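Local structure of putative acyl-[acyl-carrier-protein]--UDP-N-acetylglucosamine O-acyltransferase (Bacteroides fragilis, 4R36) at residues 140-146 / 158-164; 101-107 / 124-130; 172-178 / 190-194. The protein probably transfers an acyl chain from acyl carrier protein to UDP-N-acetylglucosamine, the opening step of lipid A biosynthesis. One frame throughout, in Å; residues are numbered along the deposited sequence.

All three contacts join neighbouring coils of one left-handed beta-helix. Contacts 2 and 1 are successive, their centres about 10 Å apart, and N144 OD1 to N126 N (2.8 Å) and C146 N to N128 OD1 (2.8 Å) connect them. Contact 3 lies about 12 Å from contact 1, centre to centre, and shares its sheet, strands 159-160 and 177-178 being neighbours; D161 OD2 meets R177 NH2 in a salt bridge (2.8 Å). Contacts 2 and 3 stay about 11 Å apart at their nearest atoms. Q174 of contact 3 belongs to the UDP-N-acetylglucosamine site, the side chain of I158 lying about 5 Å from its own. G145, C146 and N127 line a pocket holding 2-(2-methoxyethoxy)ethanol, probably from the crystallisation liquor.

Contact 1 (140-146 / 158-164); sequences ALIGNGC and IIIDDNA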
# COMPACT_ATOMS: atom_id res chain seq x y z
N ALA A 140 0.64 -16.24 10.52
CA ALA A 140 1.93 -16.02 9.95
C ALA A 140 3.01 -16.11 11.01
O ALA A 140 2.75 -15.98 12.22
CB ALA A 140 1.98 -14.65 9.31
N LEU A 141 4.20 -16.44 10.57
CA LEU A 141 5.37 -16.59 11.41
C LEU A 141 6.53 -15.77 10.80
O LEU A 141 6.95 -16.07 9.69
CB LEU A 141 5.82 -18.05 11.51
CG LEU A 141 7.14 -18.23 12.30
CD1 LEU A 141 7.02 -17.85 13.76
CD2 LEU A 141 7.65 -19.68 12.16
N ILE A 142 7.02 -14.78 11.55
CA ILE A 142 8.24 -14.05 11.24
C ILE A 142 9.26 -14.40 12.29
O ILE A 142 8.94 -14.41 13.49
CB ILE A 142 8.00 -12.54 11.19
CG1 ILE A 142 6.96 -12.24 10.10
CG2 ILE A 142 9.27 -11.78 10.94
CD1 ILE A 142 6.67 -10.75 9.92
N GLY A 143 10.49 -14.70 11.85
CA GLY A 143 11.60 -14.97 12.78
C GLY A 143 12.23 -13.72 13.39
O GLY A 143 11.50 -12.83 13.91
N ASN A 144 13.56 -13.67 13.34
CA ASN A 144 14.36 -12.67 14.03
C ASN A 144 15.23 -11.96 13.09
O ASN A 144 15.70 -12.53 12.07
CB ASN A 144 15.27 -13.32 15.09
CG ASN A 144 14.51 -14.26 15.97
OD1 ASN A 144 13.51 -13.89 16.64
ND2 ASN A 144 14.96 -15.49 16.02
N GLY A 145 15.48 -10.70 13.38
CA GLY A 145 16.48 -9.98 12.60
C GLY A 145 16.06 -9.58 11.17
O GLY A 145 16.91 -9.26 10.36
N CYS A 146 14.78 -9.57 10.89
CA CYS A 146 14.22 -9.30 9.55
C CYS A 146 13.91 -7.83 9.38
O CYS A 146 13.62 -7.09 10.34
CB CYS A 146 12.93 -10.13 9.30
SG CYS A 146 13.17 -11.91 9.33
N ILE A 158 2.16 -17.79 6.37
CA ILE A 158 3.48 -17.71 5.80
C ILE A 158 4.55 -17.89 6.88
O ILE A 158 4.26 -17.89 8.09
CB ILE A 158 3.72 -16.37 5.06
CG1 ILE A 158 3.63 -15.15 5.98
CG2 ILE A 158 2.76 -16.26 3.89
CD1 ILE A 158 4.86 -14.73 6.78
N ILE A 159 5.77 -18.14 6.42
CA ILE A 159 6.90 -18.26 7.26
C ILE A 159 8.06 -17.44 6.71
O ILE A 159 8.45 -17.58 5.54
CB ILE A 159 7.35 -19.71 7.45
CG1 ILE A 159 6.23 -20.54 8.11
CG2 ILE A 159 8.70 -19.81 8.25
CD1 ILE A 159 6.59 -22.04 8.10
N ILE A 160 8.66 -16.62 7.56
CA ILE A 160 9.86 -15.88 7.19
C ILE A 160 10.95 -16.32 8.19
O ILE A 160 10.80 -16.20 9.41
CB ILE A 160 9.73 -14.35 7.27
CG1 ILE A 160 8.49 -13.74 6.64
CG2 ILE A 160 11.04 -13.62 6.88
CD1 ILE A 160 8.31 -13.87 5.22
N ASP A 161 12.04 -16.83 7.62
CA ASP A 161 13.20 -17.28 8.41
C ASP A 161 14.04 -16.07 8.86
O ASP A 161 13.86 -14.96 8.38
CB ASP A 161 14.08 -18.25 7.62
CG ASP A 161 13.43 -19.58 7.32
OD1 ASP A 161 12.20 -19.81 7.53
OD2 ASP A 161 14.14 -20.47 6.74
N ASP A 162 15.00 -16.29 9.73
CA ASP A 162 15.78 -15.18 10.24
C ASP A 162 16.57 -14.40 9.21
O ASP A 162 17.12 -14.95 8.23
CB ASP A 162 16.74 -15.71 11.29
CG ASP A 162 16.01 -16.25 12.54
OD1 ASP A 162 14.73 -16.15 12.67
OD2 ASP A 162 16.71 -16.91 13.36
N ASN A 163 16.76 -13.14 9.48
CA ASN A 163 17.67 -12.28 8.73
C ASN A 163 17.29 -11.94 7.28
O ASN A 163 18.14 -11.62 6.48
CB ASN A 163 19.13 -12.78 8.79
CG ASN A 163 19.57 -13.17 10.17
OD1 ASN A 163 19.92 -14.31 10.44
ND2 ASN A 163 19.47 -12.24 11.06
N ALA A 164 16.02 -11.98 6.95
CA ALA A 164 15.59 -11.72 5.61
C ALA A 164 15.40 -10.22 5.47
O ALA A 164 15.12 -9.54 6.44
CB ALA A 164 14.25 -12.43 5.35
O HOH W 1 17.50 -8.35 7.96
O HOH W 2 19.49 -9.47 10.83
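I158 lays its CG1 branch against the methyl of A140, CG1 to CB 3.7 Å. With CG1 set between its own backbone N and carbonyl carbon (chi1 62°), the branch leans across the coil boundary and carries CD1 toward L141 O. The carbonyl of I158 receives L141 N, the first bond of the parallel strands 141-142 and 159-160. I159 meets L141 on the outer face, where the two side chains cross obliquely and CG2 of I159 touches CD2 of L141. I160 faces the interior with I142. Its N donates to L141 O and its O accepts from G143 N, while CG1 runs alongside I142 CG1 (4.1 Å) and CG2 reaches C146 SG (3.7 Å). M154, M172 and V178 pack around this inner row. The 18-residue spacing is one full coil of the left-handed beta-helix built from hexapeptide repeats. D161 points away from 140-146, its OD2 bound by R177 and Y261, yet its carbonyl O lies 3.3 Å from C146 SG. D162 reaches back to the preceding coil: OD1 accepts N144 N at 2.8 Å, met from above the carboxylate plane, and sits close to G143 CA, where no CB intervenes. Its OD2 has a weak bond from N144 ND2, the amide plane being turned 47° from the carboxylate; N144 OD1 is bound by N126 N. N163 N then binds N144 O (2.9 Å), and its ND2 reaches G145 O through a water. A164 ends the pairing with its O 3.2 Å from C146 CA and joined to G145 O by a second water. Thus an apolar half, zipped by backbone bonds, gives way to a polar corner where the D162 carboxylate, not a backbone carbonyl, accepts N144 N, and a side chain and waters join the coils alongside backbone bonds.

Contact 2 (101-107 / 124-130); sequences GDNNLIR and VGNNNLL
L105 and I106 run parallel to L129 and L130, with L105 N bonded to N128 O, L130 N to L105 O and R107 N to L130 O in regular ladder fashion. Ahead of them, N104 lays its amide alongside that of N128, pointing the same way and nearly coplanar (4°). N104 OD1 accepts two bonds from that residue, from N at 2.9 Å and from ND2 at 3.0 Å, while N104 ND2 lies flat toward G125 O (2.9 Å, in its own amide plane). With N74, whose OD1 takes N104 N, these residues form an asparagine ladder up one corner of the left-handed beta-helix; N128 OD1 ends it on C146 N. At the turn, N126 CG stands beside its own backbone N (chi1 -52°) and sends OD1 back to D102 N at 2.8 Å; D102 OD1 bonds to N72 N. D102 O receives N127 N. Inside the coil, I106 CD1 meets L130 CD1 at 4.0 Å. Outside, L129 CD1 fits against L105 CB (3.7 Å) and R107 CG (3.9 Å). The bent R107 chain leads its guanidinium away to I85 O of the second subunit and to a cation-pi contact with F77.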
# COMPACT_ATOMS: atom_id res chain seq x y z
N GLY A 101 7.82 -10.52 19.83
CA GLY A 101 8.90 -10.80 20.81
C GLY A 101 9.51 -9.54 21.38
O GLY A 101 8.79 -8.69 21.92
N ASP A 102 10.82 -9.44 21.27
CA ASP A 102 11.60 -8.36 21.86
C ASP A 102 12.27 -7.50 20.86
O ASP A 102 12.72 -8.00 19.77
CB ASP A 102 12.72 -8.93 22.76
CG ASP A 102 12.20 -9.88 23.84
OD1 ASP A 102 11.08 -9.74 24.33
OD2 ASP A 102 12.97 -10.78 24.17
N ASN A 103 12.41 -6.23 21.23
CA ASN A 103 13.23 -5.33 20.51
C ASN A 103 12.78 -5.12 19.05
O ASN A 103 13.60 -4.85 18.18
CB ASN A 103 14.70 -5.77 20.52
CG ASN A 103 15.21 -6.08 21.92
OD1 ASN A 103 15.81 -7.13 22.16
ND2 ASN A 103 14.92 -5.21 22.83
N ASN A 104 11.48 -5.12 18.78
CA ASN A 104 11.01 -4.89 17.42
C ASN A 104 10.64 -3.45 17.26
O ASN A 104 10.22 -2.79 18.23
CB ASN A 104 9.76 -5.73 17.17
CG ASN A 104 10.04 -7.22 17.18
OD1 ASN A 104 10.68 -7.74 16.27
ND2 ASN A 104 9.62 -7.93 18.27
N LEU A 105 10.67 -3.01 16.01
CA LEU A 105 10.22 -1.72 15.61
C LEU A 105 9.00 -1.93 14.74
O LEU A 105 9.14 -2.43 13.63
CB LEU A 105 11.32 -0.99 14.86
CG LEU A 105 12.63 -0.79 15.67
CD1 LEU A 105 13.76 -0.31 14.80
CD2 LEU A 105 12.37 0.16 16.82
N ILE A 106 7.82 -1.63 15.26
CA ILE A 106 6.55 -1.84 14.63
C ILE A 106 6.02 -0.44 14.20
O ILE A 106 5.51 0.35 14.99
CB ILE A 106 5.53 -2.51 15.59
CG1 ILE A 106 6.13 -3.78 16.24
CG2 ILE A 106 4.22 -2.77 14.90
CD1 ILE A 106 6.53 -4.87 15.30
N ARG A 107 6.16 -0.15 12.90
CA ARG A 107 5.97 1.22 12.41
C ARG A 107 4.50 1.53 12.21
O ARG A 107 3.60 0.71 12.43
CB ARG A 107 6.80 1.41 11.10
CG ARG A 107 8.34 1.31 11.29
CD ARG A 107 8.92 2.29 12.31
NE ARG A 107 8.56 3.67 11.99
CZ ARG A 107 9.42 4.69 11.93
NH1 ARG A 107 10.71 4.56 12.26
NH2 ARG A 107 8.95 5.89 11.59
N VAL A 124 5.53 -12.94 15.60
CA VAL A 124 6.71 -12.19 15.17
C VAL A 124 7.77 -12.34 16.28
O VAL A 124 7.43 -12.25 17.46
CB VAL A 124 6.37 -10.73 15.00
CG1 VAL A 124 7.60 -9.88 14.68
CG2 VAL A 124 5.37 -10.51 13.88
N GLY A 125 9.01 -12.67 15.88
CA GLY A 125 10.15 -12.90 16.78
C GLY A 125 10.78 -11.64 17.35
O GLY A 125 10.06 -10.72 17.80
N ASN A 126 12.12 -11.59 17.29
CA ASN A 126 12.85 -10.52 17.94
C ASN A 126 13.63 -9.68 16.95
O ASN A 126 14.06 -10.19 15.90
CB ASN A 126 13.82 -11.13 18.93
CG ASN A 126 13.17 -12.10 19.87
OD1 ASN A 126 12.07 -11.86 20.45
ND2 ASN A 126 13.82 -13.21 20.06
N ASN A 127 13.83 -8.40 17.26
CA ASN A 127 14.81 -7.58 16.52
C ASN A 127 14.39 -7.42 15.03
O ASN A 127 15.26 -7.35 14.17
CB ASN A 127 16.24 -8.12 16.61
CG ASN A 127 16.66 -8.41 18.06
OD1 ASN A 127 16.73 -7.55 18.84
ND2 ASN A 127 16.94 -9.63 18.37
N ASN A 128 13.10 -7.30 14.79
CA ASN A 128 12.62 -7.01 13.47
C ASN A 128 12.27 -5.58 13.30
O ASN A 128 11.81 -4.92 14.25
CB ASN A 128 11.40 -7.86 13.20
CG ASN A 128 11.71 -9.34 13.30
OD1 ASN A 128 12.39 -9.92 12.40
ND2 ASN A 128 11.15 -9.97 14.34
N LEU A 129 12.36 -5.13 12.06
CA LEU A 129 11.78 -3.85 11.63
C LEU A 129 10.67 -4.10 10.62
O LEU A 129 10.91 -4.60 9.53
CB LEU A 129 12.85 -2.99 11.02
CG LEU A 129 12.44 -1.74 10.30
CD1 LEU A 129 11.56 -0.82 11.15
CD2 LEU A 129 13.62 -0.98 9.73
N LEU A 130 9.48 -3.73 11.00
CA LEU A 130 8.31 -3.82 10.13
C LEU A 130 7.94 -2.40 9.82
O LEU A 130 7.38 -1.70 10.61
CB LEU A 130 7.16 -4.58 10.77
CG LEU A 130 7.43 -6.04 11.31
CD1 LEU A 130 6.10 -6.67 11.71
CD2 LEU A 130 8.08 -6.93 10.24

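Contact 3 (172-178 / 190-194); sequences MHQFCRV and FSKDI
M172 and V178 converge on the ring of F190 in the close-packed half of the contact. M172 presents CA over one face, offset toward the rim, and CG to CZ at 3.6 Å; its SD makes an oblique Met-aromatic contact, 5.0 Å from the centroid. I194 CD1 sits over the centre of the opposite face. V178 CG2 meets CZ at 3.6 Å, its side chain crossing that of F190 at about a right angle. With CG between backbone N and carbonyl carbon (chi1 58°), the F190 ring is swung toward M172 and V178. Buried D193 belongs to this half: OD1 accepts R177 N at 2.9 Å, from above the carboxylate plane, while OD2 turns to S269 and R271. Here the last coils of the left-handed beta-helix pass into the C-terminal part: H173 N bonds to F190 O and I194 N to R177 O, M172 pairing with F190 and V178 with I194 in one bridge each, two residues out of step. Between them the H173-C176 type II turn stands out toward solvent, carrying Q174, a UDP-N-acetylglucosamine-binding residue. Packing is looser there. S191 CB lies over a face of the H173 imidazole, 4.1 Å from its centroid, and a water bridges F175 O and D193 OD1.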
# COMPACT_ATOMS: atom_id res chain seq x y z
N MET A 172 3.35 -11.61 -0.76
CA MET A 172 3.79 -12.94 -0.37
C MET A 172 2.52 -13.73 -0.21
O MET A 172 1.73 -13.45 0.70
CB MET A 172 4.53 -12.86 0.98
CG MET A 172 4.83 -14.20 1.52
SD MET A 172 6.10 -14.23 2.75
CE MET A 172 6.47 -15.99 2.77
N HIS A 173 2.29 -14.64 -1.12
CA HIS A 173 1.14 -15.47 -1.11
C HIS A 173 1.02 -16.43 0.11
O HIS A 173 2.03 -16.86 0.68
CB HIS A 173 1.23 -16.33 -2.35
CG HIS A 173 -0.06 -16.87 -2.79
ND1 HIS A 173 -0.47 -18.16 -2.52
CD2 HIS A 173 -1.04 -16.32 -3.55
CE1 HIS A 173 -1.66 -18.37 -3.05
NE2 HIS A 173 -2.02 -17.27 -3.68
N GLN A 174 -0.21 -16.83 0.45
CA GLN A 174 -0.42 -17.74 1.62
C GLN A 174 0.40 -18.98 1.56
O GLN A 174 0.66 -19.54 0.48
CB GLN A 174 -1.93 -18.10 1.86
CG GLN A 174 -2.62 -18.59 0.63
CD GLN A 174 -4.06 -18.95 0.90
OE1 GLN A 174 -4.60 -18.63 1.96
NE2 GLN A 174 -4.68 -19.64 -0.06
N PHE A 175 0.84 -19.42 2.73
CA PHE A 175 1.58 -20.66 2.90
C PHE A 175 3.01 -20.63 2.32
O PHE A 175 3.67 -21.69 2.23
CB PHE A 175 0.84 -21.90 2.29
CG PHE A 175 -0.58 -22.06 2.71
CD1 PHE A 175 -0.88 -22.43 4.02
CD2 PHE A 175 -1.62 -21.88 1.82
CE1 PHE A 175 -2.22 -22.60 4.45
CE2 PHE A 175 -2.96 -22.01 2.24
CZ PHE A 175 -3.26 -22.38 3.55
N CYS A 176 3.48 -19.50 1.82
CA CYS A 176 4.87 -19.44 1.32
C CYS A 176 5.88 -19.28 2.43
O CYS A 176 5.57 -18.85 3.55
CB CYS A 176 5.02 -18.32 0.30
SG CYS A 176 4.10 -18.81 -1.20
N ARG A 177 7.13 -19.61 2.11
CA ARG A 177 8.22 -19.48 3.03
C ARG A 177 9.40 -18.79 2.36
O ARG A 177 9.71 -19.04 1.18
CB ARG A 177 8.67 -20.90 3.51
CG ARG A 177 9.79 -20.78 4.50
CD ARG A 177 10.07 -22.12 5.16
NE ARG A 177 11.23 -22.10 6.03
CZ ARG A 177 11.88 -23.17 6.43
NH1 ARG A 177 11.45 -24.43 6.08
NH2 ARG A 177 12.98 -22.99 7.17
N VAL A 178 10.02 -17.86 3.10
CA VAL A 178 11.21 -17.13 2.71
C VAL A 178 12.39 -17.54 3.62
O VAL A 178 12.34 -17.44 4.87
CB VAL A 178 11.00 -15.60 2.83
CG1 VAL A 178 12.25 -14.80 2.54
CG2 VAL A 178 9.85 -15.16 1.91
N PHE A 190 5.08 -13.27 -5.25
CA PHE A 190 5.48 -14.64 -5.43
C PHE A 190 4.53 -15.59 -4.75
O PHE A 190 3.90 -15.21 -3.72
CB PHE A 190 6.90 -14.90 -4.91
CG PHE A 190 7.10 -14.56 -3.46
CD1 PHE A 190 7.36 -13.28 -3.05
CD2 PHE A 190 7.19 -15.58 -2.52
CE1 PHE A 190 7.58 -12.97 -1.66
CE2 PHE A 190 7.45 -15.32 -1.16
CZ PHE A 190 7.64 -13.99 -0.72
N SER A 191 4.42 -16.80 -5.31
CA SER A 191 3.58 -17.83 -4.68
C SER A 191 4.30 -19.19 -4.57
O SER A 191 3.66 -20.26 -4.42
CB SER A 191 2.30 -17.96 -5.47
OG SER A 191 2.70 -18.29 -6.79
N LYS A 192 5.63 -19.14 -4.57
CA LYS A 192 6.49 -20.28 -4.28
C LYS A 192 7.44 -19.88 -3.20
O LYS A 192 7.48 -18.71 -2.85
CB LYS A 192 7.19 -20.68 -5.57
CG LYS A 192 6.14 -21.20 -6.57
CD LYS A 192 6.56 -22.43 -7.32
CE LYS A 192 5.62 -22.88 -8.43
NZ LYS A 192 4.20 -22.72 -8.03
N ASP A 193 8.23 -20.83 -2.70
CA ASP A 193 9.17 -20.54 -1.67
C ASP A 193 10.45 -19.85 -2.25
O ASP A 193 10.89 -20.10 -3.41
CB ASP A 193 9.53 -21.82 -0.93
CG ASP A 193 8.34 -22.46 -0.21
OD1 ASP A 193 7.39 -21.78 0.22
OD2 ASP A 193 8.31 -23.72 -0.13
N ILE A 194 11.09 -19.04 -1.42
CA ILE A 194 12.35 -18.38 -1.77
C ILE A 194 13.49 -18.93 -0.95
O ILE A 194 13.53 -18.73 0.25
CB ILE A 194 12.26 -16.88 -1.62
CG1 ILE A 194 11.06 -16.37 -2.46
CG2 ILE A 194 13.53 -16.20 -2.07
CD1 ILE A 194 10.93 -14.89 -2.41
O HOH W 3 5.85 -22.97 1.99